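Exocyst complex component EXO70 (Saccharomyces cerevisiae, PDB 2PFV) serves in the yeast secretory pathway as a subunit of the exocyst, which tethers secretory vesicles to sites of exocytosis, and helps that complex assemble. Local coordinates at residues R384-A389 and Q410-F415; F415-L420 and R450-M455. One frame throughout, in Å; residues are numbered along the deposited sequence.

Overall arrangement
Both contacts are buried and both use helix 409-428, which runs roughly antiparallel to helix 363-390 in interaction 1 and to helix 439-471 in interaction 2. Their centres lie about 9 Å apart, and F415 belongs to segments of both, though its ring packs only in the first. Interaction 1 is the looser: its segment axes stand 10.3 Å apart and an alanine meets larger groups, with K385 and Q387, also buried, lending their carbon chains. Interaction 2 is closer, at 9.4 Å, buries more surface and turns on an aliphatic-aromatic fit. E383 of helix 363-390, which is hydrogen-bonded to Y451 and Y454, ties helix 439-471 to helix 363-390.

Interaction 1: R384-A389 and Q410-F415; sequences RKAQIA and QRIGFF
F415 carries CG anti to its backbone N (chi1 172°), which swings the ring out from helix 409-428 to the flank of A386, while I412, one turn earlier, has CG1 beside its own backbone N, and a chi2 of 169° carries CD1 outward to Q387. The methyl of A386 thus comes between two larger groups: its CB lies 4.0 Å from CD2 of F415 and 4.2 Å from CG1 of I412. A small residue suits this place because A386 and I412 form the closest backbone pair, their CA atoms 6.6 Å apart. Beyond the alanine, the CG of Q387 meets CD1 of I412 at 3.7 Å, the two side chains crossing at about a right angle. Glutamine fits here, since its methylene packs against isoleucine while its amide oxygen accepts a hydrogen bond from the backbone N of D397. K385 divides its duties similarly: its CE approaches CZ of F415 at 4.2 Å, obliquely to the ring, and NZ is hydrogen-bonded to the carbonyl oxygen of I299, so the polar end of this buried residue has a partner. L382, one turn before A386, also touches F415. With segment axes 10.3 Å apart at 147°, the arrangement is the roughly antiparallel packing of neighbouring helices joined by a connection, here mostly non-helical, as expected in the elongated, all-alpha rod of Exo70.

Interaction 2: F415-L420 and R450-M455; sequences FILMNL and RYISYM
I416 fills one side of the Y451 ring: its CG2 methyl sits over the face, 3.5 Å from the ring centroid and 15° off the normal, in a CH-pi contact. Y451 has CG beside its backbone N and anti to the carbonyl carbon (chi1 -66°), which turns the ring to meet that methyl. The opposite face is backed by CG of R450, so the flat ring lies between two aliphatic groups. A beta-branched isoleucine suits this spot because CB, CG1 and CG2 together spread over the aromatic surface, CB itself coming to 3.8 Å from CG of Y451. L417 is the second bump, its CD1 methyl resting 3.8 Å from CB of Y451 and lying toward I452. L420, one turn past I416, brings CD1 obliquely to the ring, 4.2 Å from CD1 of Y451. The phenol oxygen accepts a hydrogen bond from NH1 of R450 (3.2 Å, in the guanidinium plane) and is also hydrogen-bonded to E383. With an alanine here instead of Y451, I416 and L420 would probably face a gap, and R450 and E383 would lose the hydroxyl they share. Bumps of one helix thus fill hollows of the next, as in the successive helical bundles of the Exo70 family.

Interaction 1: R384-A389 and Q410-F415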
ATOM      1  N   ARG A 384      20.505 -19.651  12.592  1.00 33.91           N
ATOM      2  CA  ARG A 384      21.696 -19.847  11.762  1.00 36.37           C
ATOM      3  C   ARG A 384      22.868 -19.089  12.366  1.00 35.82           C
ATOM      4  O   ARG A 384      23.970 -19.622  12.490  1.00 36.12           O
ATOM      5  CB  ARG A 384      21.437 -19.341  10.344  1.00 39.83           C
ATOM      6  CG  ARG A 384      22.660 -19.332   9.444  1.00 43.20           C
ATOM      7  CD  ARG A 384      22.278 -18.837   8.059  1.00 44.39           C
ATOM      8  NE  ARG A 384      21.279 -19.709   7.441  1.00 47.52           N
ATOM      9  CZ  ARG A 384      21.533 -20.934   6.983  1.00 48.68           C
ATOM     10  NH1 ARG A 384      22.762 -21.435   7.070  1.00 46.34           N
ATOM     11  NH2 ARG A 384      20.559 -21.658   6.438  1.00 46.49           N
ATOM     12  N   LYS A 385      22.617 -17.842  12.755  1.00 35.97           N
ATOM     13  CA  LYS A 385      23.644 -17.010  13.365  1.00 34.65           C
ATOM     14  C   LYS A 385      24.103 -17.630  14.692  1.00 34.55           C
ATOM     15  O   LYS A 385      25.289 -17.620  15.022  1.00 35.99           O
ATOM     16  CB  LYS A 385      23.085 -15.593  13.566  1.00 37.71           C
ATOM     17  CG  LYS A 385      24.053 -14.566  14.146  1.00 38.80           C
ATOM     18  CD  LYS A 385      24.161 -14.690  15.658  1.00 41.70           C
ATOM     19  CE  LYS A 385      22.865 -14.281  16.361  1.00 43.31           C
ATOM     20  NZ  LYS A 385      22.593 -12.810  16.259  1.00 44.85           N
ATOM     21  N   ALA A 386      23.166 -18.189  15.450  1.00 33.71           N
ATOM     22  CA  ALA A 386      23.507 -18.816  16.726  1.00 33.02           C
ATOM     23  C   ALA A 386      24.361 -20.071  16.499  1.00 31.72           C
ATOM     24  O   ALA A 386      25.319 -20.314  17.224  1.00 30.98           O
ATOM     25  CB  ALA A 386      22.232 -19.177  17.485  1.00 31.62           C
ATOM     26  N   GLN A 387      24.010 -20.870  15.496  1.00 31.91           N
ATOM     27  CA  GLN A 387      24.778 -22.077  15.213  1.00 32.82           C
ATOM     28  C   GLN A 387      26.183 -21.740  14.729  1.00 31.35           C
ATOM     29  O   GLN A 387      27.150 -22.407  15.095  1.00 31.84           O
ATOM     30  CB  GLN A 387      24.054 -22.950  14.186  1.00 33.71           C
ATOM     31  CG  GLN A 387      22.961 -23.822  14.810  1.00 36.01           C
ATOM     32  CD  GLN A 387      22.408 -24.848  13.851  1.00 38.45           C
ATOM     33  OE1 GLN A 387      23.162 -25.585  13.209  1.00 38.45           O
ATOM     34  NE2 GLN A 387      21.081 -24.915  13.754  1.00 37.59           N
ATOM     35  N   ILE A 388      26.290 -20.694  13.919  1.00 32.98           N
ATOM     36  CA  ILE A 388      27.579 -20.252  13.402  1.00 34.73           C
ATOM     37  C   ILE A 388      28.436 -19.711  14.543  1.00 34.71           C
ATOM     38  O   ILE A 388      29.656 -19.893  14.569  1.00 37.50           O
ATOM     39  CB  ILE A 388      27.389 -19.155  12.330  1.00 35.98           C
ATOM     40  CG1 ILE A 388      26.830 -19.782  11.046  1.00 38.96           C
ATOM     41  CG2 ILE A 388      28.714 -18.439  12.072  1.00 35.07           C
ATOM     42  CD1 ILE A 388      26.492 -18.768   9.933  1.00 39.34           C
ATOM     43  N   ALA A 389      27.790 -19.061  15.500  1.00 33.93           N
ATOM     44  CA  ALA A 389      28.487 -18.497  16.645  1.00 33.26           C
ATOM     45  C   ALA A 389      28.983 -19.572  17.607  1.00 34.82           C
ATOM     46  O   ALA A 389      30.083 -19.463  18.153  1.00 36.31           O
ATOM     47  CB  ALA A 389      27.565 -17.536  17.385  1.00 34.49           C
ATOM     48  N   GLN A 410      19.633 -27.045  23.114  1.00 29.67           N
ATOM     49  CA  GLN A 410      18.952 -26.492  24.276  1.00 31.21           C
ATOM     50  C   GLN A 410      19.094 -24.964  24.375  1.00 30.72           C
ATOM     51  O   GLN A 410      18.089 -24.252  24.494  1.00 27.46           O
ATOM     52  CB  GLN A 410      19.466 -27.157  25.559  1.00 31.56           C
ATOM     53  CG  GLN A 410      18.763 -26.656  26.821  1.00 33.53           C
ATOM     54  CD  GLN A 410      19.173 -27.419  28.070  1.00 35.20           C
ATOM     55  OE1 GLN A 410      20.352 -27.461  28.434  1.00 39.84           O
ATOM     56  NE2 GLN A 410      18.201 -28.021  28.737  1.00 33.80           N
ATOM     57  N   ARG A 411      20.331 -24.468  24.321  1.00 28.66           N
ATOM     58  CA  ARG A 411      20.583 -23.030  24.413  1.00 28.86           C
ATOM     59  C   ARG A 411      19.994 -22.281  23.234  1.00 28.25           C
ATOM     60  O   ARG A 411      19.391 -21.220  23.390  1.00 27.09           O
ATOM     61  CB  ARG A 411      22.088 -22.729  24.497  1.00 30.42           C
ATOM     62  CG  ARG A 411      22.381 -21.241  24.394  1.00 32.72           C
ATOM     63  CD  ARG A 411      23.846 -20.862  24.581  1.00 32.08           C
ATOM     64  NE  ARG A 411      23.982 -19.408  24.521  1.00 35.05           N
ATOM     65  CZ  ARG A 411      25.138 -18.747  24.507  1.00 38.18           C
ATOM     66  NH1 ARG A 411      26.287 -19.406  24.545  1.00 36.16           N
ATOM     67  NH2 ARG A 411      25.141 -17.417  24.462  1.00 37.23           N
ATOM     68  N   ILE A 412      20.169 -22.837  22.046  1.00 27.19           N
ATOM     69  CA  ILE A 412      19.644 -22.207  20.855  1.00 25.49           C
ATOM     70  C   ILE A 412      18.118 -22.165  20.911  1.00 25.70           C
ATOM     71  O   ILE A 412      17.509 -21.138  20.609  1.00 24.24           O
ATOM     72  CB  ILE A 412      20.121 -22.966  19.601  1.00 26.59           C
ATOM     73  CG1 ILE A 412      21.637 -22.800  19.457  1.00 28.97           C
ATOM     74  CG2 ILE A 412      19.399 -22.450  18.367  1.00 26.35           C
ATOM     75  CD1 ILE A 412      22.276 -23.723  18.411  1.00 32.10           C
ATOM     76  N   GLY A 413      17.503 -23.276  21.300  1.00 23.98           N
ATOM     77  CA  GLY A 413      16.053 -23.312  21.386  1.00 25.42           C
ATOM     78  C   GLY A 413      15.546 -22.186  22.275  1.00 24.03           C
ATOM     79  O   GLY A 413      14.608 -21.478  21.924  1.00 22.24           O
ATOM     80  N   PHE A 414      16.190 -22.030  23.427  1.00 25.42           N
ATOM     81  CA  PHE A 414      15.853 -20.999  24.402  1.00 27.08           C
ATOM     82  C   PHE A 414      16.010 -19.607  23.799  1.00 26.99           C
ATOM     83  O   PHE A 414      15.135 -18.753  23.937  1.00 29.30           O
ATOM     84  CB  PHE A 414      16.765 -21.132  25.623  1.00 28.18           C
ATOM     85  CG  PHE A 414      16.499 -20.114  26.688  1.00 30.07           C
ATOM     86  CD1 PHE A 414      15.320 -20.157  27.429  1.00 30.03           C
ATOM     87  CD2 PHE A 414      17.423 -19.105  26.949  1.00 29.16           C
ATOM     88  CE1 PHE A 414      15.062 -19.213  28.410  1.00 26.98           C
ATOM     89  CE2 PHE A 414      17.173 -18.150  27.934  1.00 28.64           C
ATOM     90  CZ  PHE A 414      15.990 -18.205  28.665  1.00 26.32           C
ATOM     91  N   PHE A 415      17.136 -19.384  23.135  1.00 26.72           N
ATOM     92  CA  PHE A 415      17.424 -18.107  22.494  1.00 26.91           C
ATOM     93  C   PHE A 415      16.300 -17.737  21.529  1.00 27.21           C
ATOM     94  O   PHE A 415      15.736 -16.640  21.602  1.00 26.07           O
ATOM     95  CB  PHE A 415      18.774 -18.212  21.765  1.00 28.95           C
ATOM     96  CG  PHE A 415      19.122 -17.022  20.906  1.00 28.64           C
ATOM     97  CD1 PHE A 415      19.124 -15.730  21.436  1.00 26.30           C
ATOM     98  CD2 PHE A 415      19.513 -17.208  19.577  1.00 26.39           C
ATOM     99  CE1 PHE A 415      19.515 -14.631  20.658  1.00 27.33           C
ATOM    100  CE2 PHE A 415      19.911 -16.114  18.785  1.00 30.39           C
ATOM    101  CZ  PHE A 415      19.911 -14.819  19.333  1.00 29.10           C
TER

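Interaction 2: F415-L420 and R450-M455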
ATOM      1  N   PHE A 415      17.136 -19.384  23.135  1.00 26.72           N
ATOM      2  CA  PHE A 415      17.424 -18.107  22.494  1.00 26.91           C
ATOM      3  C   PHE A 415      16.300 -17.737  21.529  1.00 27.21           C
ATOM      4  O   PHE A 415      15.736 -16.640  21.602  1.00 26.07           O
ATOM      5  CB  PHE A 415      18.774 -18.212  21.765  1.00 28.95           C
ATOM      6  CG  PHE A 415      19.122 -17.022  20.906  1.00 28.64           C
ATOM      7  CD1 PHE A 415      19.124 -15.730  21.436  1.00 26.30           C
ATOM      8  CD2 PHE A 415      19.513 -17.208  19.577  1.00 26.39           C
ATOM      9  CE1 PHE A 415      19.515 -14.631  20.658  1.00 27.33           C
ATOM     10  CE2 PHE A 415      19.911 -16.114  18.785  1.00 30.39           C
ATOM     11  CZ  PHE A 415      19.911 -14.819  19.333  1.00 29.10           C
ATOM     12  N   ILE A 416      15.957 -18.653  20.630  1.00 25.41           N
ATOM     13  CA  ILE A 416      14.892 -18.375  19.684  1.00 25.52           C
ATOM     14  C   ILE A 416      13.538 -18.165  20.405  1.00 25.36           C
ATOM     15  O   ILE A 416      12.777 -17.268  20.052  1.00 27.17           O
ATOM     16  CB  ILE A 416      14.772 -19.518  18.635  1.00 26.35           C
ATOM     17  CG1 ILE A 416      16.119 -19.732  17.923  1.00 26.15           C
ATOM     18  CG2 ILE A 416      13.698 -19.183  17.629  1.00 25.40           C
ATOM     19  CD1 ILE A 416      16.718 -18.467  17.297  1.00 27.03           C
ATOM     20  N   LEU A 417      13.236 -18.981  21.408  1.00 26.13           N
ATOM     21  CA  LEU A 417      11.973 -18.824  22.137  1.00 25.98           C
ATOM     22  C   LEU A 417      11.890 -17.453  22.807  1.00 26.90           C
ATOM     23  O   LEU A 417      10.848 -16.793  22.737  1.00 25.36           O
ATOM     24  CB  LEU A 417      11.799 -19.917  23.194  1.00 23.40           C
ATOM     25  CG  LEU A 417      11.075 -21.243  22.902  1.00 25.31           C
ATOM     26  CD1 LEU A 417      10.109 -21.108  21.739  1.00 22.96           C
ATOM     27  CD2 LEU A 417      12.081 -22.319  22.633  1.00 28.01           C
ATOM     28  N   MET A 418      12.984 -17.009  23.428  1.00 26.24           N
ATOM     29  CA  MET A 418      12.979 -15.701  24.079  1.00 28.62           C
ATOM     30  C   MET A 418      12.654 -14.604  23.079  1.00 30.22           C
ATOM     31  O   MET A 418      11.951 -13.644  23.403  1.00 32.13           O
ATOM     32  CB  MET A 418      14.318 -15.422  24.776  1.00 28.58           C
ATOM     33  CG  MET A 418      14.508 -16.215  26.076  1.00 30.67           C
ATOM     34  SD  MET A 418      13.216 -15.891  27.360  1.00 30.97           S
ATOM     35  CE  MET A 418      13.742 -14.282  27.887  1.00 31.23           C
ATOM     36  N   ASN A 419      13.143 -14.737  21.852  1.00 30.09           N
ATOM     37  CA  ASN A 419      12.833 -13.730  20.850  1.00 30.03           C
ATOM     38  C   ASN A 419      11.394 -13.895  20.349  1.00 29.94           C
ATOM     39  O   ASN A 419      10.690 -12.912  20.122  1.00 29.84           O
ATOM     40  CB  ASN A 419      13.826 -13.799  19.685  1.00 27.77           C
ATOM     41  CG  ASN A 419      15.180 -13.205  20.044  1.00 27.71           C
ATOM     42  OD1 ASN A 419      15.990 -13.833  20.732  1.00 28.48           O
ATOM     43  ND2 ASN A 419      15.423 -11.981  19.595  1.00 25.63           N
ATOM     44  N   LEU A 420      10.957 -15.138  20.182  1.00 30.46           N
ATOM     45  CA  LEU A 420       9.597 -15.390  19.723  1.00 32.03           C
ATOM     46  C   LEU A 420       8.589 -14.926  20.764  1.00 32.66           C
ATOM     47  O   LEU A 420       7.449 -14.614  20.437  1.00 33.59           O
ATOM     48  CB  LEU A 420       9.398 -16.878  19.421  1.00 28.98           C
ATOM     49  CG  LEU A 420       9.947 -17.292  18.057  1.00 30.87           C
ATOM     50  CD1 LEU A 420       9.778 -18.797  17.843  1.00 30.17           C
ATOM     51  CD2 LEU A 420       9.215 -16.506  16.976  1.00 30.39           C
ATOM     52  N   ARG A 450       8.773 -26.162  17.370  1.00 35.17           N
ATOM     53  CA  ARG A 450      10.077 -26.576  16.876  1.00 35.25           C
ATOM     54  C   ARG A 450      11.169 -26.255  17.889  1.00 35.34           C
ATOM     55  O   ARG A 450      12.051 -27.075  18.146  1.00 35.53           O
ATOM     56  CB  ARG A 450      10.392 -25.858  15.561  1.00 35.63           C
ATOM     57  CG  ARG A 450      11.819 -26.040  15.083  1.00 38.73           C
ATOM     58  CD  ARG A 450      12.198 -24.980  14.039  1.00 42.20           C
ATOM     59  NE  ARG A 450      11.368 -25.056  12.839  1.00 41.55           N
ATOM     60  CZ  ARG A 450      11.370 -24.145  11.871  1.00 43.54           C
ATOM     61  NH1 ARG A 450      12.159 -23.078  11.960  1.00 41.63           N
ATOM     62  NH2 ARG A 450      10.587 -24.306  10.808  1.00 42.06           N
ATOM     63  N   TYR A 451      11.109 -25.058  18.470  1.00 33.89           N
ATOM     64  CA  TYR A 451      12.132 -24.649  19.418  1.00 30.98           C
ATOM     65  C   TYR A 451      11.917 -25.139  20.833  1.00 31.29           C
ATOM     66  O   TYR A 451      12.845 -25.137  21.642  1.00 30.56           O
ATOM     67  CB  TYR A 451      12.330 -23.136  19.345  1.00 30.71           C
ATOM     68  CG  TYR A 451      12.900 -22.776  18.000  1.00 27.32           C
ATOM     69  CD1 TYR A 451      12.108 -22.180  17.020  1.00 28.07           C
ATOM     70  CD2 TYR A 451      14.205 -23.151  17.660  1.00 26.55           C
ATOM     71  CE1 TYR A 451      12.594 -21.974  15.730  1.00 26.98           C
ATOM     72  CE2 TYR A 451      14.697 -22.951  16.377  1.00 26.14           C
ATOM     73  CZ  TYR A 451      13.888 -22.365  15.418  1.00 26.62           C
ATOM     74  OH  TYR A 451      14.365 -22.190  14.139  1.00 31.03           O
ATOM     75  N   ILE A 452      10.697 -25.555  21.150  1.00 30.13           N
ATOM     76  CA  ILE A 452      10.488 -26.149  22.458  1.00 28.82           C
ATOM     77  C   ILE A 452      11.130 -27.529  22.264  1.00 27.02           C
ATOM     78  O   ILE A 452      11.834 -28.037  23.129  1.00 28.23           O
ATOM     79  CB  ILE A 452       9.003 -26.329  22.785  1.00 29.88           C
ATOM     80  CG1 ILE A 452       8.404 -24.986  23.210  1.00 31.85           C
ATOM     81  CG2 ILE A 452       8.837 -27.390  23.876  1.00 27.18           C
ATOM     82  CD1 ILE A 452       6.875 -24.962  23.175  1.00 36.61           C
ATOM     83  N   SER A 453      10.885 -28.112  21.096  1.00 27.85           N
ATOM     84  CA  SER A 453      11.447 -29.411  20.749  1.00 30.00           C
ATOM     85  C   SER A 453      12.972 -29.369  20.862  1.00 26.79           C
ATOM     86  O   SER A 453      13.584 -30.334  21.291  1.00 29.50           O
ATOM     87  CB  SER A 453      11.030 -29.813  19.332  1.00 31.42           C
ATOM     88  OG  SER A 453      11.330 -31.176  19.099  1.00 38.84           O
ATOM     89  N   TYR A 454      13.582 -28.248  20.489  1.00 26.92           N
ATOM     90  CA  TYR A 454      15.029 -28.105  20.613  1.00 27.44           C
ATOM     91  C   TYR A 454      15.416 -28.210  22.091  1.00 28.68           C
ATOM     92  O   TYR A 454      16.333 -28.939  22.452  1.00 27.22           O
ATOM     93  CB  TYR A 454      15.489 -26.737  20.094  1.00 29.44           C
ATOM     94  CG  TYR A 454      15.891 -26.689  18.636  1.00 30.44           C
ATOM     95  CD1 TYR A 454      15.045 -27.180  17.645  1.00 32.41           C
ATOM     96  CD2 TYR A 454      17.112 -26.124  18.244  1.00 32.79           C
ATOM     97  CE1 TYR A 454      15.392 -27.115  16.302  1.00 33.15           C
ATOM     98  CE2 TYR A 454      17.475 -26.053  16.888  1.00 31.89           C
ATOM     99  CZ  TYR A 454      16.603 -26.555  15.925  1.00 32.35           C
ATOM    100  OH  TYR A 454      16.927 -26.523  14.583  1.00 34.88           O
ATOM    101  N   MET A 455      14.707 -27.478  22.947  1.00 29.32           N
ATOM    102  CA  MET A 455      15.017 -27.486  24.377  1.00 30.03           C
ATOM    103  C   MET A 455      14.822 -28.848  25.018  1.00 30.61           C
ATOM    104  O   MET A 455      15.492 -29.174  25.986  1.00 33.29           O
ATOM    105  CB  MET A 455      14.174 -26.448  25.132  1.00 27.50           C
ATOM    106  CG  MET A 455      14.408 -25.006  24.728  1.00 23.86           C
ATOM    107  SD  MET A 455      13.797 -23.844  26.000  1.00 21.34           S
ATOM    108  CE  MET A 455      12.209 -23.546  25.479  1.00 33.39           C
TER